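Local coordinates for putative DNA-binding protein (Salmonella typhimurium, PDB 2NMU) that is of unknown detailed function but may bind DNA, as a trimeric member of the plants and prokaryotes conserved (PCC) domain family, at residues A47-C52 and L118-G123; G54-V59 and L92-S97. All coordinates share one frame; numbering follows the deposited sequence.

Overall arrangement
From the N terminus the chain runs through strand 15-25 and helix 31-42 before entering strand 47-56, which serves both contacts. Its first half belongs to contact 1, where 47-52 pairs with 118-123 and closes a loop of 65 residues; its end leads into contact 2, where 54-59 meets 92-97 around a loop of 32 residues nested inside the first. Contact 1 joins neighbouring strands edge to edge, whereas contact 2 links non-adjacent strands of the same antiparallel sheet, the end of 47-56 and the start of 59-62 with 89-97, through side chains alone. Their centres lie about 14 Å apart, and they touch where I49 packs on L92 and L118 on G54.

Contact 1: A47-C52 and L118-G123; sequences AWIAGC and LELVIG
W48 and G123 face each other as an antiparallel hydrogen-bonded pair: W48 N donates to G123 O at 2.9 Å, and G123 N returns a straighter bond to W48 O. The indole folds back over this pair, its CG lying between the backbone N and carbonyl carbon (chi1 88°), and G123 CA sits over the face of the six-membered ring, 4.0 Å from its centroid, in a CH-pi contact. Being glycine, G123 puts no side chain where the ring lies.

Two residues farther along, the regular pairing is interrupted by a classic beta bulge. V121 O accepts from A50 N at 2.9 Å, in the carbonyl plane, and more weakly from G51 N at 3.2 Å; V121 N then bonds to G51 O, and the register has slipped by one residue. The bulge keeps I49 and C52 on one face, with I122 and L120 as their partners. There I49 CD1 packs against I122 CG1 at 4.1 Å, while the first torsion of C52 (chi1 178°) swings SG away from the backbone N to lie 3.5 Å from L120 CD2 and 3.7 Å from L118 CD1.

On the other face lies the subunit interface of the trimer: W48 NE1 bonds to A50 O of the third subunit, and E119 OE2 is held by R132 (a salt bridge) and H91 (a hydrogen bond) of the second. Within the chain, strand 75-86 flanks 47-52 and strand 15-25 flanks 118-123, while helix 31-42 packs on L118, L120 and I122.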
ATOM      1  N   ALA A  47      -3.469  14.177  -5.029  1.00 13.73           N
ATOM      2  CA  ALA A  47      -3.671  12.757  -5.266  1.00 12.24           C
ATOM      3  C   ALA A  47      -2.636  11.853  -4.612  1.00 12.55           C
ATOM      4  O   ALA A  47      -1.581  12.307  -4.175  1.00 12.83           O
ATOM      5  CB  ALA A  47      -3.686  12.507  -6.761  1.00  9.97           C
ATOM      6  N   TRP A  48      -2.954  10.564  -4.543  1.00 11.32           N
ATOM      7  CA  TRP A  48      -2.024   9.595  -3.975  1.00 11.44           C
ATOM      8  C   TRP A  48      -2.305   8.239  -4.597  1.00 11.11           C
ATOM      9  O   TRP A  48      -3.398   8.000  -5.113  1.00 10.58           O
ATOM     10  CB  TRP A  48      -2.162   9.535  -2.444  1.00 11.00           C
ATOM     11  CG  TRP A  48      -3.189   8.570  -1.901  1.00 11.65           C
ATOM     12  CD1 TRP A  48      -2.965   7.292  -1.465  1.00 11.02           C
ATOM     13  CD2 TRP A  48      -4.585   8.823  -1.701  1.00 11.35           C
ATOM     14  NE1 TRP A  48      -4.134   6.737  -1.002  1.00 10.68           N
ATOM     15  CE2 TRP A  48      -5.144   7.651  -1.135  1.00 11.81           C
ATOM     16  CE3 TRP A  48      -5.420   9.926  -1.942  1.00 10.67           C
ATOM     17  CZ2 TRP A  48      -6.503   7.547  -0.805  1.00  9.53           C
ATOM     18  CZ3 TRP A  48      -6.772   9.825  -1.613  1.00 10.12           C
ATOM     19  CH2 TRP A  48      -7.299   8.637  -1.048  1.00 10.67           C
ATOM     20  N   ILE A  49      -1.317   7.355  -4.579  1.00 10.95           N
ATOM     21  CA  ILE A  49      -1.519   6.025  -5.143  1.00 10.66           C
ATOM     22  C   ILE A  49      -2.215   5.179  -4.085  1.00 12.80           C
ATOM     23  O   ILE A  49      -1.621   4.830  -3.061  1.00 12.05           O
ATOM     24  CB  ILE A  49      -0.183   5.365  -5.526  1.00  9.90           C
ATOM     25  CG1 ILE A  49       0.648   6.329  -6.382  1.00  9.68           C
ATOM     26  CG2 ILE A  49      -0.454   4.071  -6.307  1.00  9.72           C
ATOM     27  CD1 ILE A  49      -0.016   6.723  -7.685  1.00 10.71           C
ATOM     28  N   ALA A  50      -3.479   4.856  -4.329  1.00  9.85           N
ATOM     29  CA  ALA A  50      -4.255   4.069  -3.378  1.00 11.91           C
ATOM     30  C   ALA A  50      -4.069   2.568  -3.566  1.00 12.87           C
ATOM     31  O   ALA A  50      -4.336   1.789  -2.656  1.00 12.40           O
ATOM     32  CB  ALA A  50      -5.733   4.432  -3.489  1.00 16.01           C
ATOM     33  N   GLY A  51      -3.613   2.166  -4.746  1.00 14.73           N
ATOM     34  CA  GLY A  51      -3.404   0.751  -5.016  1.00 16.62           C
ATOM     35  C   GLY A  51      -2.645   0.568  -6.314  1.00 16.08           C
ATOM     36  O   GLY A  51      -2.833   1.341  -7.245  1.00 14.50           O
ATOM     37  N   CYS A  52      -1.792  -0.449  -6.389  1.00 15.51           N
ATOM     38  CA  CYS A  52      -1.016  -0.669  -7.607  1.00 15.26           C
ATOM     39  C   CYS A  52      -0.445  -2.073  -7.704  1.00 17.38           C
ATOM     40  O   CYS A  52       0.013  -2.637  -6.713  1.00 19.65           O
ATOM     41  CB  CYS A  52       0.135   0.343  -7.674  1.00 17.05           C
ATOM     42  SG  CYS A  52       1.256   0.182  -9.102  1.00 20.22           S
ATOM     43  N   LEU A 118       0.429  -2.303 -15.739  1.00 15.58           N
ATOM     44  CA  LEU A 118       0.532  -1.595 -14.468  1.00 14.81           C
ATOM     45  C   LEU A 118      -0.892  -1.138 -14.179  1.00 15.78           C
ATOM     46  O   LEU A 118      -1.447  -0.303 -14.889  1.00 17.34           O
ATOM     47  CB  LEU A 118       1.479  -0.391 -14.522  1.00 14.10           C
ATOM     48  CG  LEU A 118       1.776   0.097 -13.090  1.00 16.23           C
ATOM     49  CD1 LEU A 118       2.629  -0.960 -12.390  1.00 19.09           C
ATOM     50  CD2 LEU A 118       2.508   1.435 -13.083  1.00 15.92           C
ATOM     51  N   GLU A 119      -1.490  -1.728 -13.152  1.00 13.22           N
ATOM     52  CA  GLU A 119      -2.852  -1.403 -12.756  1.00 14.51           C
ATOM     53  C   GLU A 119      -2.763  -0.451 -11.581  1.00 14.08           C
ATOM     54  O   GLU A 119      -2.032  -0.705 -10.624  1.00 14.52           O
ATOM     55  CB  GLU A 119      -3.593  -2.675 -12.351  1.00 15.89           C
ATOM     56  CG  GLU A 119      -3.818  -3.632 -13.506  1.00 20.26           C
ATOM     57  CD  GLU A 119      -4.314  -4.991 -13.057  1.00 20.30           C
ATOM     58  OE1 GLU A 119      -5.105  -5.051 -12.091  1.00 23.81           O
ATOM     59  OE2 GLU A 119      -3.923  -6.000 -13.681  1.00 22.31           O
ATOM     60  N   LEU A 120      -3.514   0.638 -11.653  1.00 13.30           N
ATOM     61  CA  LEU A 120      -3.476   1.644 -10.608  1.00 14.34           C
ATOM     62  C   LEU A 120      -4.835   2.165 -10.188  1.00 12.57           C
ATOM     63  O   LEU A 120      -5.745   2.287 -11.002  1.00 12.89           O
ATOM     64  CB  LEU A 120      -2.663   2.850 -11.085  1.00 17.71           C
ATOM     65  CG  LEU A 120      -1.178   2.719 -11.413  1.00 21.10           C
ATOM     66  CD1 LEU A 120      -0.838   3.594 -12.609  1.00 22.23           C
ATOM     67  CD2 LEU A 120      -0.364   3.124 -10.196  1.00 21.60           C
ATOM     68  N   VAL A 121      -4.960   2.467  -8.901  1.00 12.48           N
ATOM     69  CA  VAL A 121      -6.170   3.080  -8.385  1.00 11.08           C
ATOM     70  C   VAL A 121      -5.595   4.335  -7.748  1.00 12.95           C
ATOM     71  O   VAL A 121      -4.792   4.257  -6.819  1.00 11.52           O
ATOM     72  CB  VAL A 121      -6.869   2.227  -7.317  1.00 12.78           C
ATOM     73  CG1 VAL A 121      -8.054   2.997  -6.736  1.00 14.13           C
ATOM     74  CG2 VAL A 121      -7.353   0.921  -7.934  1.00 13.11           C
ATOM     75  N   ILE A 122      -5.976   5.489  -8.276  1.00 11.39           N
ATOM     76  CA  ILE A 122      -5.468   6.748  -7.767  1.00 11.99           C
ATOM     77  C   ILE A 122      -6.573   7.529  -7.081  1.00 11.83           C
ATOM     78  O   ILE A 122      -7.680   7.640  -7.600  1.00 11.55           O
ATOM     79  CB  ILE A 122      -4.871   7.588  -8.915  1.00 14.76           C
ATOM     80  CG1 ILE A 122      -3.668   6.849  -9.512  1.00 16.68           C
ATOM     81  CG2 ILE A 122      -4.463   8.967  -8.407  1.00 14.72           C
ATOM     82  CD1 ILE A 122      -3.107   7.487 -10.772  1.00 19.56           C
ATOM     83  N   GLY A 123      -6.268   8.041  -5.897  1.00 12.96           N
ATOM     84  CA  GLY A 123      -7.239   8.827  -5.164  1.00 13.03           C
ATOM     85  C   GLY A 123      -6.914  10.302  -5.290  1.00 13.36           C
ATOM     86  O   GLY A 123      -5.750  10.679  -5.393  1.00 11.33           O
TER

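Contact 2: G54-V59 and L92-S97; sequences GSLTDV and LHLAVS
L56, V59, L94 and V96 form a small apolar cluster within the curved antiparallel sheet of the PCC domain. L56 comes just before the corner that the chain turns at T57 and D58, V59 just after it, and both point toward strand 89-97. The strands involved are not paired here: L56 and V96, the nearest residues by backbone, have their CA atoms 8.4 Å apart, and side chains alone make the contact. V59 buries slightly more surface than V96, L56 and L94, which are almost equal.

L56 comes tip to tip with L94, its CD1 also resting on V96, whose side chain it crosses at about a right angle. In V59 a first torsion near 180° (chi1 178°) extends CG1 away from the backbone N and brings that methyl to L94 CD2 at 4.0 Å; its other branch, CG2, lies farther off, 4.4 Å from V96 CG1. The corner itself is tied down by the carboxylate of D58, hydrogen-bonded through OD1 to T73 and through OD2 to T113. M108 of strand 103-108 and C112 pack on L94. L94 CD2 thus touches both L56 and V59, and its closest approach is to L56 CD1 at 3.9 Å.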
ATOM      1  N   GLY A  54       1.514  -4.782 -10.932  1.00 19.58           N
ATOM      2  CA  GLY A  54       1.954  -4.882 -12.310  1.00 18.23           C
ATOM      3  C   GLY A  54       3.375  -5.380 -12.465  1.00 17.09           C
ATOM      4  O   GLY A  54       3.924  -6.013 -11.565  1.00 16.51           O
ATOM      5  N   SER A  55       3.981  -5.075 -13.604  1.00 14.85           N
ATOM      6  CA  SER A  55       5.340  -5.525 -13.887  1.00 14.79           C
ATOM      7  C   SER A  55       6.149  -4.477 -14.640  1.00 15.03           C
ATOM      8  O   SER A  55       5.589  -3.635 -15.338  1.00 14.81           O
ATOM      9  CB  SER A  55       5.283  -6.814 -14.712  1.00 16.37           C
ATOM     10  OG  SER A  55       4.442  -6.647 -15.847  1.00 16.52           O
ATOM     11  N   LEU A  56       7.470  -4.544 -14.507  1.00 15.38           N
ATOM     12  CA  LEU A  56       8.356  -3.597 -15.170  1.00 15.08           C
ATOM     13  C   LEU A  56       9.548  -4.300 -15.809  1.00 16.08           C
ATOM     14  O   LEU A  56       9.921  -5.409 -15.417  1.00 16.23           O
ATOM     15  CB  LEU A  56       8.888  -2.570 -14.165  1.00 12.58           C
ATOM     16  CG  LEU A  56       7.887  -1.728 -13.370  1.00 13.99           C
ATOM     17  CD1 LEU A  56       8.619  -0.986 -12.265  1.00 14.25           C
ATOM     18  CD2 LEU A  56       7.173  -0.755 -14.297  1.00 12.79           C
ATOM     19  N   THR A  57      10.141  -3.635 -16.792  1.00 16.79           N
ATOM     20  CA  THR A  57      11.320  -4.142 -17.474  1.00 18.38           C
ATOM     21  C   THR A  57      12.468  -3.261 -16.995  1.00 18.05           C
ATOM     22  O   THR A  57      13.437  -3.746 -16.408  1.00 18.98           O
ATOM     23  CB  THR A  57      11.171  -4.035 -19.003  1.00 22.87           C
ATOM     24  OG1 THR A  57      10.139  -4.932 -19.439  1.00 23.33           O
ATOM     25  CG2 THR A  57      12.479  -4.397 -19.699  1.00 22.27           C
ATOM     26  N   ASP A  58      12.354  -1.960 -17.240  1.00 15.94           N
ATOM     27  CA  ASP A  58      13.371  -1.023 -16.786  1.00 17.13           C
ATOM     28  C   ASP A  58      12.919  -0.434 -15.455  1.00 15.99           C
ATOM     29  O   ASP A  58      11.744  -0.116 -15.274  1.00 17.63           O
ATOM     30  CB  ASP A  58      13.572   0.108 -17.799  1.00 24.54           C
ATOM     31  CG  ASP A  58      14.034  -0.397 -19.152  1.00 26.43           C
ATOM     32  OD1 ASP A  58      15.020  -1.158 -19.200  1.00 30.05           O
ATOM     33  OD2 ASP A  58      13.412  -0.031 -20.167  1.00 32.42           O
ATOM     34  N   VAL A  59      13.856  -0.300 -14.525  1.00 16.94           N
ATOM     35  CA  VAL A  59      13.563   0.257 -13.214  1.00 16.58           C
ATOM     36  C   VAL A  59      14.569   1.355 -12.912  1.00 17.47           C
ATOM     37  O   VAL A  59      15.772   1.169 -13.091  1.00 18.08           O
ATOM     38  CB  VAL A  59      13.649  -0.826 -12.109  1.00 19.04           C
ATOM     39  CG1 VAL A  59      13.388  -0.204 -10.738  1.00 21.36           C
ATOM     40  CG2 VAL A  59      12.642  -1.930 -12.383  1.00 18.74           C
ATOM     41  N   LEU A  92       7.098   9.600  -5.007  1.00 13.26           N
ATOM     42  CA  LEU A  92       6.728   8.190  -5.074  1.00 13.33           C
ATOM     43  C   LEU A  92       7.864   7.229  -4.755  1.00 14.21           C
ATOM     44  O   LEU A  92       9.014   7.466  -5.121  1.00 13.97           O
ATOM     45  CB  LEU A  92       6.197   7.885  -6.475  1.00 13.88           C
ATOM     46  CG  LEU A  92       5.022   8.764  -6.919  1.00 15.27           C
ATOM     47  CD1 LEU A  92       4.847   8.679  -8.429  1.00 17.06           C
ATOM     48  CD2 LEU A  92       3.760   8.335  -6.186  1.00 14.66           C
ATOM     49  N   HIS A  93       7.531   6.143  -4.063  1.00 12.14           N
ATOM     50  CA  HIS A  93       8.504   5.113  -3.718  1.00 12.35           C
ATOM     51  C   HIS A  93       8.050   3.817  -4.367  1.00 13.26           C
ATOM     52  O   HIS A  93       6.854   3.540  -4.437  1.00 13.44           O
ATOM     53  CB  HIS A  93       8.602   4.934  -2.200  1.00 17.13           C
ATOM     54  CG  HIS A  93       9.352   6.032  -1.513  1.00 20.11           C
ATOM     55  ND1 HIS A  93       9.869   5.897  -0.243  1.00 25.55           N
ATOM     56  CD2 HIS A  93       9.692   7.275  -1.926  1.00 23.89           C
ATOM     57  CE1 HIS A  93      10.497   7.009   0.095  1.00 23.41           C
ATOM     58  NE2 HIS A  93      10.404   7.860  -0.908  1.00 24.42           N
ATOM     59  N   LEU A  94       9.009   3.023  -4.830  1.00 15.44           N
ATOM     60  CA  LEU A  94       8.718   1.770  -5.513  1.00 13.67           C
ATOM     61  C   LEU A  94       9.499   0.593  -4.939  1.00 14.60           C
ATOM     62  O   LEU A  94      10.648   0.740  -4.526  1.00 14.28           O
ATOM     63  CB  LEU A  94       9.060   1.920  -7.000  1.00 15.44           C
ATOM     64  CG  LEU A  94       9.134   0.675  -7.893  1.00 15.86           C
ATOM     65  CD1 LEU A  94       7.728   0.163  -8.201  1.00 15.43           C
ATOM     66  CD2 LEU A  94       9.856   1.024  -9.190  1.00 17.49           C
ATOM     67  N   ALA A  95       8.858  -0.568  -4.917  1.00 11.80           N
ATOM     68  CA  ALA A  95       9.487  -1.800  -4.452  1.00 12.64           C
ATOM     69  C   ALA A  95       9.218  -2.836  -5.540  1.00 12.79           C
ATOM     70  O   ALA A  95       8.074  -2.998  -5.982  1.00 12.66           O
ATOM     71  CB  ALA A  95       8.872  -2.250  -3.134  1.00 18.28           C
ATOM     72  N   VAL A  96      10.265  -3.515  -5.997  1.00 13.44           N
ATOM     73  CA  VAL A  96      10.099  -4.532  -7.032  1.00 14.21           C
ATOM     74  C   VAL A  96      10.750  -5.840  -6.606  1.00 15.43           C
ATOM     75  O   VAL A  96      11.643  -5.841  -5.761  1.00 17.18           O
ATOM     76  CB  VAL A  96      10.729  -4.096  -8.381  1.00 11.80           C
ATOM     77  CG1 VAL A  96       9.999  -2.883  -8.934  1.00 13.35           C
ATOM     78  CG2 VAL A  96      12.207  -3.790  -8.197  1.00 12.64           C
ATOM     79  N   SER A  97      10.288  -6.945  -7.188  1.00 12.75           N
ATOM     80  CA  SER A  97      10.830  -8.274  -6.899  1.00 12.97           C
ATOM     81  C   SER A  97      11.275  -8.899  -8.218  1.00 13.85           C
ATOM     82  O   SER A  97      10.627  -8.694  -9.250  1.00 14.10           O
ATOM     83  CB  SER A  97       9.774  -9.161  -6.224  1.00 15.41           C
ATOM     84  OG  SER A  97       8.639  -9.375  -7.052  1.00 16.51           O
TER